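Local coordinates for protein putative kinase (Chloroflexus aurantiacus, PDB 2RHM) that is of unknown function but, as a putative kinase with the P-loop nucleoside triphosphate hydrolase fold, probably binds a nucleotide and transfers phosphate, at residues B[68-73]-B[96-101]. Numbering follows the deposited sequence.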
loop_
_atom_site.group_PDB
_atom_site.type_symbol
_atom_site.label_atom_id
_atom_site.label_comp_id
_atom_site.label_asym_id
_atom_site.label_seq_id
_atom_site.Cartn_x
_atom_site.Cartn_y
_atom_site.Cartn_z
ATOM N N HIS B 68 -3.641 -5.621 3.299
ATOM C CA HIS B 68 -2.571 -6.302 2.550
ATOM C C HIS B 68 -1.241 -5.555 2.714
ATOM O O HIS B 68 -0.190 -6.138 3.006
ATOM C CB HIS B 68 -2.931 -6.387 1.056
ATOM C CG HIS B 68 -1.795 -6.849 0.191
ATOM N ND1 HIS B 68 -1.438 -8.175 0.084
ATOM C CD2 HIS B 68 -0.927 -6.159 -0.591
ATOM C CE1 HIS B 68 -0.399 -8.285 -0.724
ATOM N NE2 HIS B 68 -0.078 -7.078 -1.163
ATOM N N THR B 69 -1.310 -4.243 2.546
ATOM C CA THR B 69 -0.115 -3.404 2.596
ATOM C C THR B 69 0.377 -3.316 4.044
ATOM O O THR B 69 1.587 -3.368 4.324
ATOM C CB THR B 69 -0.418 -2.027 1.992
ATOM O OG1 THR B 69 -0.757 -2.196 0.606
ATOM C CG2 THR B 69 0.786 -1.139 2.073
ATOM N N ALA B 70 -0.549 -3.210 4.971
ATOM C CA ALA B 70 -0.178 -3.177 6.405
ATOM C C ALA B 70 0.620 -4.390 6.836
ATOM O O ALA B 70 1.540 -4.288 7.646
ATOM C CB ALA B 70 -1.402 -3.056 7.275
ATOM N N ALA B 71 0.244 -5.554 6.339
ATOM C CA ALA B 71 0.878 -6.785 6.776
ATOM C C ALA B 71 2.338 -6.797 6.381
ATOM O O ALA B 71 3.201 -7.193 7.163
ATOM C CB ALA B 71 0.168 -7.970 6.179
ATOM N N THR B 72 2.639 -6.385 5.156
ATOM C CA THR B 72 4.038 -6.451 4.739
ATOM C C THR B 72 4.903 -5.408 5.468
ATOM O O THR B 72 6.070 -5.648 5.722
ATOM C CB THR B 72 4.211 -6.397 3.201
ATOM O OG1 THR B 72 5.564 -6.746 2.864
ATOM C CG2 THR B 72 3.857 -5.012 2.637
ATOM N N ILE B 73 4.324 -4.260 5.810
ATOM C CA ILE B 73 5.052 -3.226 6.568
ATOM C C ILE B 73 5.311 -3.706 7.992
ATOM O O ILE B 73 6.438 -3.616 8.509
ATOM C CB ILE B 73 4.268 -1.894 6.574
ATOM C CG1 ILE B 73 4.170 -1.339 5.152
ATOM C CG2 ILE B 73 4.931 -0.871 7.467
ATOM C CD1 ILE B 73 3.313 -0.151 5.026
ATOM N N GLN B 96 -7.766 -8.877 13.921
ATOM C CA GLN B 96 -7.297 -10.129 14.503
ATOM C C GLN B 96 -6.525 -10.976 13.511
ATOM O O GLN B 96 -5.482 -11.534 13.836
ATOM C CB GLN B 96 -8.481 -10.906 15.060
ATOM C CG GLN B 96 -8.932 -10.315 16.368
ATOM C CD GLN B 96 -10.331 -10.725 16.772
ATOM O OE1 GLN B 96 -10.948 -11.589 16.149
ATOM N NE2 GLN B 96 -10.846 -10.077 17.804
ATOM N N ASN B 97 -7.050 -11.075 12.303
ATOM C CA ASN B 97 -6.405 -11.822 11.234
ATOM C C ASN B 97 -5.066 -11.207 10.847
ATOM O O ASN B 97 -4.105 -11.926 10.597
ATOM C CB ASN B 97 -7.342 -11.933 10.037
ATOM C CG ASN B 97 -8.519 -12.855 10.314
ATOM O OD1 ASN B 97 -8.493 -13.628 11.263
ATOM N ND2 ASN B 97 -9.560 -12.761 9.495
ATOM N N LEU B 98 -5.006 -9.879 10.813
ATOM C CA LEU B 98 -3.758 -9.174 10.573
ATOM C C LEU B 98 -2.734 -9.509 11.649
ATOM O O LEU B 98 -1.589 -9.861 11.326
ATOM C CB LEU B 98 -3.985 -7.655 10.546
ATOM C CG LEU B 98 -2.734 -6.790 10.298
ATOM C CD1 LEU B 98 -2.048 -7.088 8.956
ATOM C CD2 LEU B 98 -3.084 -5.336 10.362
ATOM N N HIS B 99 -3.159 -9.454 12.921
ATOM C CA HIS B 99 -2.272 -9.702 14.055
ATOM C C HIS B 99 -1.640 -11.101 14.017
ATOM O O HIS B 99 -0.478 -11.260 14.382
ATOM C CB HIS B 99 -3.000 -9.483 15.392
ATOM C CG HIS B 99 -2.078 -9.406 16.567
ATOM N ND1 HIS B 99 -1.593 -10.527 17.217
ATOM C CD2 HIS B 99 -1.553 -8.344 17.217
ATOM C CE1 HIS B 99 -0.822 -10.154 18.218
ATOM N NE2 HIS B 99 -0.773 -8.836 18.238
ATOM N N THR B 100 -2.415 -12.102 13.595
ATOM C CA THR B 100 -1.934 -13.467 13.445
ATOM C C THR B 100 -0.757 -13.588 12.473
ATOM O O THR B 100 0.168 -14.363 12.713
ATOM C CB THR B 100 -3.096 -14.376 12.971
ATOM O OG1 THR B 100 -4.108 -14.378 13.978
ATOM C CG2 THR B 100 -2.641 -15.783 12.727
ATOM N N ILE B 101 -0.760 -12.821 11.388
ATOM C CA ILE B 101 0.339 -12.902 10.414
ATOM C C ILE B 101 1.394 -11.794 10.555
ATOM O O ILE B 101 2.499 -11.899 10.018
ATOM C CB ILE B 101 -0.203 -12.927 8.961
ATOM C CG1 ILE B 101 -0.936 -11.632 8.594
ATOM C CG2 ILE B 101 -1.104 -14.155 8.772
ATOM C CD1 ILE B 101 -1.120 -11.471 7.103
#
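The backbone oxygen of Ile-101, at the end of helix 88-101, accepts a hydrogen bond from NE2 of Gln-75 at the end of helix 52-75, a polar clasp beside a junction that is otherwise apolar. Between 68-73 and 96-101 themselves the union illustrates how two alanine methyls present a low surface on which Leu-98 and Ile-101 rest. Ala-71 is the focus: its methyl is met by a branch of Leu-98 and, one turn on, by the CD1 end of Ile-101. Leu-98 CD1 lies 3.7 Å from Ala-71 CB and equally near its CA, so that this methyl touches the helix backbone as well as the side chain. The leucine reaches across because its CG is anti to the backbone N (chi1 -180°), and its other branch, CD2, comes within 4.2 Å of Ala-70 CB. Ile-101, an exposed residue, brings CD1 to 3.8 Å from Ala-71 CB; chi1 of 64° sets CG1 between the backbone N and carbonyl carbon, and the extended chi2 carries CD1 across toward 68-73. The short helix axes run in nearly the same direction, inclined by 28° and 9.9 Å apart at their closest. Leu-98 also packs on Tyr-67, Leu-74 and Phe-104, while Ala-70 is backed by Met-82 and Leu-34 of the sheet. Another side of helix 52-75 meets the second subunit, Thr-69 and Ile-73 each packing on their own counterparts there. Joined through strand 80-83, the helices form a helix-strand-helix unit, both on one side of the parallel sheet, whose 2-3-1-4-5 strand order is characteristic of the kinase-GTPase branch of P-loop folds.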